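Local atomic coordinates of phenylacetic acid degradation-related protein (Silicibacter sp., PDB entry 2QWZ), a protein that is a putative thioesterase that probably hydrolyses acyl thioesters, perhaps in connection with phenylacetic acid degradation. Residues M56-V60 against Q61-L65. Sequence-based numbering, arbitrary orientation.
Sequences MRLNV and QERHL. With ACT (acetate ion), chain E.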
HETATM    1  N   MSE A  56      -2.387 -21.496   4.705  1.00 25.81           N
HETATM    2  CA  MSE A  56      -3.171 -21.436   5.922  1.00 25.14           C
HETATM    3  C   MSE A  56      -4.655 -21.452   5.592  1.00 27.86           C
HETATM    4  O   MSE A  56      -5.053 -20.869   4.580  1.00 24.30           O
HETATM    5  CB  MSE A  56      -2.838 -20.165   6.649  1.00 28.55           C
HETATM    6  CG  MSE A  56      -3.413 -20.060   8.008  1.00 32.81           C
HETATM    7 SE   MSE A  56      -2.304 -20.731   9.447  0.75 41.73          SE
HETATM    8  CE  MSE A  56      -0.631 -19.775   9.287  1.00 22.26           C
ATOM      9  N   ARG A  57      -5.436 -22.105   6.462  1.00 29.15           N
ATOM     10  CA  ARG A  57      -6.887 -22.267   6.323  1.00 32.10           C
ATOM     11  C   ARG A  57      -7.582 -21.436   7.382  1.00 30.66           C
ATOM     12  O   ARG A  57      -7.171 -21.441   8.560  1.00 26.55           O
ATOM     13  CB  ARG A  57      -7.281 -23.730   6.526  1.00 32.02           C
ATOM     14  CG  ARG A  57      -8.762 -24.045   6.257  1.00 34.58           C
ATOM     15  CD  ARG A  57      -9.035 -25.542   6.411  1.00 31.15           C
ATOM     16  NE  ARG A  57      -8.426 -26.253   5.307  1.00 29.78           N
ATOM     17  CZ  ARG A  57      -9.036 -26.503   4.161  1.00 30.88           C
ATOM     18  NH1 ARG A  57     -10.300 -26.145   3.972  1.00 24.50           N
ATOM     19  NH2 ARG A  57      -8.366 -27.090   3.200  1.00 32.74           N
ATOM     20  N   LEU A  58      -8.603 -20.699   6.946  1.00 26.70           N
ATOM     21  CA  LEU A  58      -9.576 -20.109   7.852  1.00 27.97           C
ATOM     22  C   LEU A  58     -10.810 -20.989   7.773  1.00 29.11           C
ATOM     23  O   LEU A  58     -11.468 -21.085   6.710  1.00 25.25           O
ATOM     24  CB  LEU A  58      -9.926 -18.668   7.451  1.00 29.52           C
ATOM     25  CG  LEU A  58     -10.875 -17.768   8.258  1.00 28.87           C
ATOM     26  CD1 LEU A  58     -10.739 -16.298   7.752  1.00 30.26           C
ATOM     27  CD2 LEU A  58     -12.311 -18.193   8.162  1.00 33.25           C
ATOM     28  N   ASN A  59     -11.127 -21.616   8.900  1.00 30.53           N
ATOM     29  CA  ASN A  59     -12.347 -22.427   9.044  1.00 32.62           C
ATOM     30  C   ASN A  59     -13.581 -21.537   9.099  1.00 32.21           C
ATOM     31  O   ASN A  59     -13.864 -20.953  10.127  1.00 34.89           O
ATOM     32  CB  ASN A  59     -12.227 -23.269  10.326  1.00 35.60           C
ATOM     33  CG  ASN A  59     -13.470 -24.104  10.632  1.00 37.87           C
ATOM     34  OD1 ASN A  59     -14.361 -24.290   9.794  1.00 46.66           O
ATOM     35  ND2 ASN A  59     -13.510 -24.640  11.847  1.00 43.94           N
ATOM     36  N   VAL A  60     -14.310 -21.449   7.989  1.00 34.29           N
ATOM     37  CA  VAL A  60     -15.432 -20.512   7.839  1.00 34.97           C
ATOM     38  C   VAL A  60     -16.582 -20.800   8.823  1.00 37.36           C
ATOM     39  O   VAL A  60     -17.307 -19.896   9.245  1.00 38.23           O
ATOM     40  CB  VAL A  60     -15.971 -20.480   6.384  1.00 35.21           C
ATOM     41  CG1 VAL A  60     -16.694 -21.757   6.056  1.00 35.54           C
ATOM     42  CG2 VAL A  60     -16.915 -19.277   6.156  1.00 32.56           C
ATOM     43  N   GLN A  61     -16.730 -22.049   9.207  1.00 40.24           N
ATOM     44  CA  GLN A  61     -17.742 -22.409  10.176  1.00 43.90           C
ATOM     45  C   GLN A  61     -17.564 -21.693  11.512  1.00 43.10           C
ATOM     46  O   GLN A  61     -18.545 -21.266  12.095  1.00 45.04           O
ATOM     47  CB  GLN A  61     -17.748 -23.916  10.390  1.00 44.97           C
ATOM     48  CG  GLN A  61     -19.015 -24.413  11.050  1.00 54.06           C
ATOM     49  CD  GLN A  61     -18.801 -25.733  11.709  1.00 63.56           C
ATOM     50  OE1 GLN A  61     -19.371 -26.752  11.293  1.00 71.58           O
ATOM     51  NE2 GLN A  61     -17.948 -25.740  12.739  1.00 66.16           N
ATOM     52  N   GLU A  62     -16.319 -21.556  11.976  1.00 42.71           N
ATOM     53  CA  GLU A  62     -16.006 -20.873  13.223  1.00 43.79           C
ATOM     54  C   GLU A  62     -16.446 -19.405  13.272  1.00 46.03           C
ATOM     55  O   GLU A  62     -16.388 -18.774  14.329  1.00 45.61           O
ATOM     56  CB  GLU A  62     -14.501 -20.961  13.467  1.00 44.91           C
ATOM     57  CG  GLU A  62     -14.019 -20.415  14.806  1.00 46.58           C
ATOM     58  CD  GLU A  62     -13.735 -18.921  14.796  1.00 51.86           C
ATOM     59  OE1 GLU A  62     -13.668 -18.316  13.706  1.00 51.11           O
ATOM     60  OE2 GLU A  62     -13.577 -18.346  15.891  1.00 51.98           O
ATOM     61  N   ARG A  63     -16.862 -18.862  12.129  1.00 47.31           N
ATOM     62  CA  ARG A  63     -17.285 -17.475  12.005  1.00 48.74           C
ATOM     63  C   ARG A  63     -18.792 -17.319  12.178  1.00 50.29           C
ATOM     64  O   ARG A  63     -19.292 -16.201  12.276  1.00 48.67           O
ATOM     65  CB  ARG A  63     -16.914 -16.944  10.615  1.00 48.77           C
ATOM     66  CG  ARG A  63     -15.442 -17.001  10.264  1.00 48.86           C
ATOM     67  CD  ARG A  63     -14.745 -15.751  10.678  1.00 51.86           C
ATOM     68  NE  ARG A  63     -14.269 -15.819  12.052  1.00 50.15           N
ATOM     69  CZ  ARG A  63     -14.227 -14.795  12.899  1.00 45.41           C
ATOM     70  NH1 ARG A  63     -14.650 -13.593  12.549  1.00 46.52           N
ATOM     71  NH2 ARG A  63     -13.769 -14.990  14.127  1.00 48.75           N
ATOM     72  N   HIS A  64     -19.516 -18.431  12.143  1.00 52.25           N
ATOM     73  CA  HIS A  64     -20.955 -18.429  12.363  1.00 53.50           C
ATOM     74  C   HIS A  64     -21.604 -17.251  11.655  1.00 54.22           C
ATOM     75  O   HIS A  64     -22.132 -16.341  12.291  1.00 55.62           O
ATOM     76  CB  HIS A  64     -21.250 -18.406  13.861  1.00 53.95           C
ATOM     77  CG  HIS A  64     -20.616 -19.537  14.604  1.00 54.38           C
ATOM     78  ND1 HIS A  64     -21.018 -20.847  14.443  1.00 53.28           N
ATOM     79  CD2 HIS A  64     -19.584 -19.563  15.481  1.00 53.66           C
ATOM     80  CE1 HIS A  64     -20.275 -21.629  15.208  1.00 58.41           C
ATOM     81  NE2 HIS A  64     -19.392 -20.875  15.842  1.00 53.39           N
ATOM     82  N   LEU A  65     -21.541 -17.289  10.331  1.00 53.71           N
ATOM     83  CA  LEU A  65     -22.135 -16.281   9.485  1.00 54.41           C
ATOM     84  C   LEU A  65     -23.511 -16.761   9.048  1.00 55.02           C
ATOM     85  O   LEU A  65     -23.739 -17.967   8.927  1.00 54.79           O
ATOM     86  CB  LEU A  65     -21.252 -16.039   8.243  1.00 54.05           C
ATOM     87  CG  LEU A  65     -19.777 -15.667   8.456  1.00 52.95           C
ATOM     88  CD1 LEU A  65     -19.031 -15.704   7.147  1.00 50.84           C
ATOM     89  CD2 LEU A  65     -19.625 -14.305   9.089  1.00 55.23           C
TER
HETATM   90  C   ACT E 141     -16.621 -12.450   9.673  1.00 51.45           C
HETATM   91  O   ACT E 141     -16.783 -12.792  10.861  1.00 53.46           O
HETATM   92  OXT ACT E 141     -15.562 -12.849   9.124  1.00 41.71           O
HETATM   93  CH3 ACT E 141     -17.698 -11.628   9.006  1.00 53.94           C
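R63, whose CG packs against L58 CD2 at 4.0 Å, takes its charged partners at the edge of its guanidinium: E62 OE1 lies in the plane, 3.1 Å from R63 NE in a salt bridge, and R63 NH1 donates a hydrogen bond to the acetate O (2.8 Å). Q61 O sits 3.4 Å above the plane of the H64 ring, over its centre. Bends at chi2 (-90°) and chi3 (88°) fold the arginine back to E62, whose carboxylate is met on its syn side; R63 NE also forms a salt bridge with E43 OE2. The N59 amide is tilted 44° to that of Q61, the two side chains running alongside; N59 OD1 accepts a weak bond from Q61 N (3.3 Å), an Asx turn leading into the 3-10 segment. N59 O takes a weak bond from E62 N. This turn follows strand 53-58, next to the outermost strand 44-49 of the antiparallel sheet that, with helix 73-92, forms the hot-dog fold. R63 N bonds to V60 O at 3.1 Å. Replacing R63 with an alanine would probably leave E62 and E43 without their shared counter-charge. S75 OG and S72 N also hold the acetate, probably from the crystallisation liquor; V60 CG2 touches L65 CD1 at 4.3 Å.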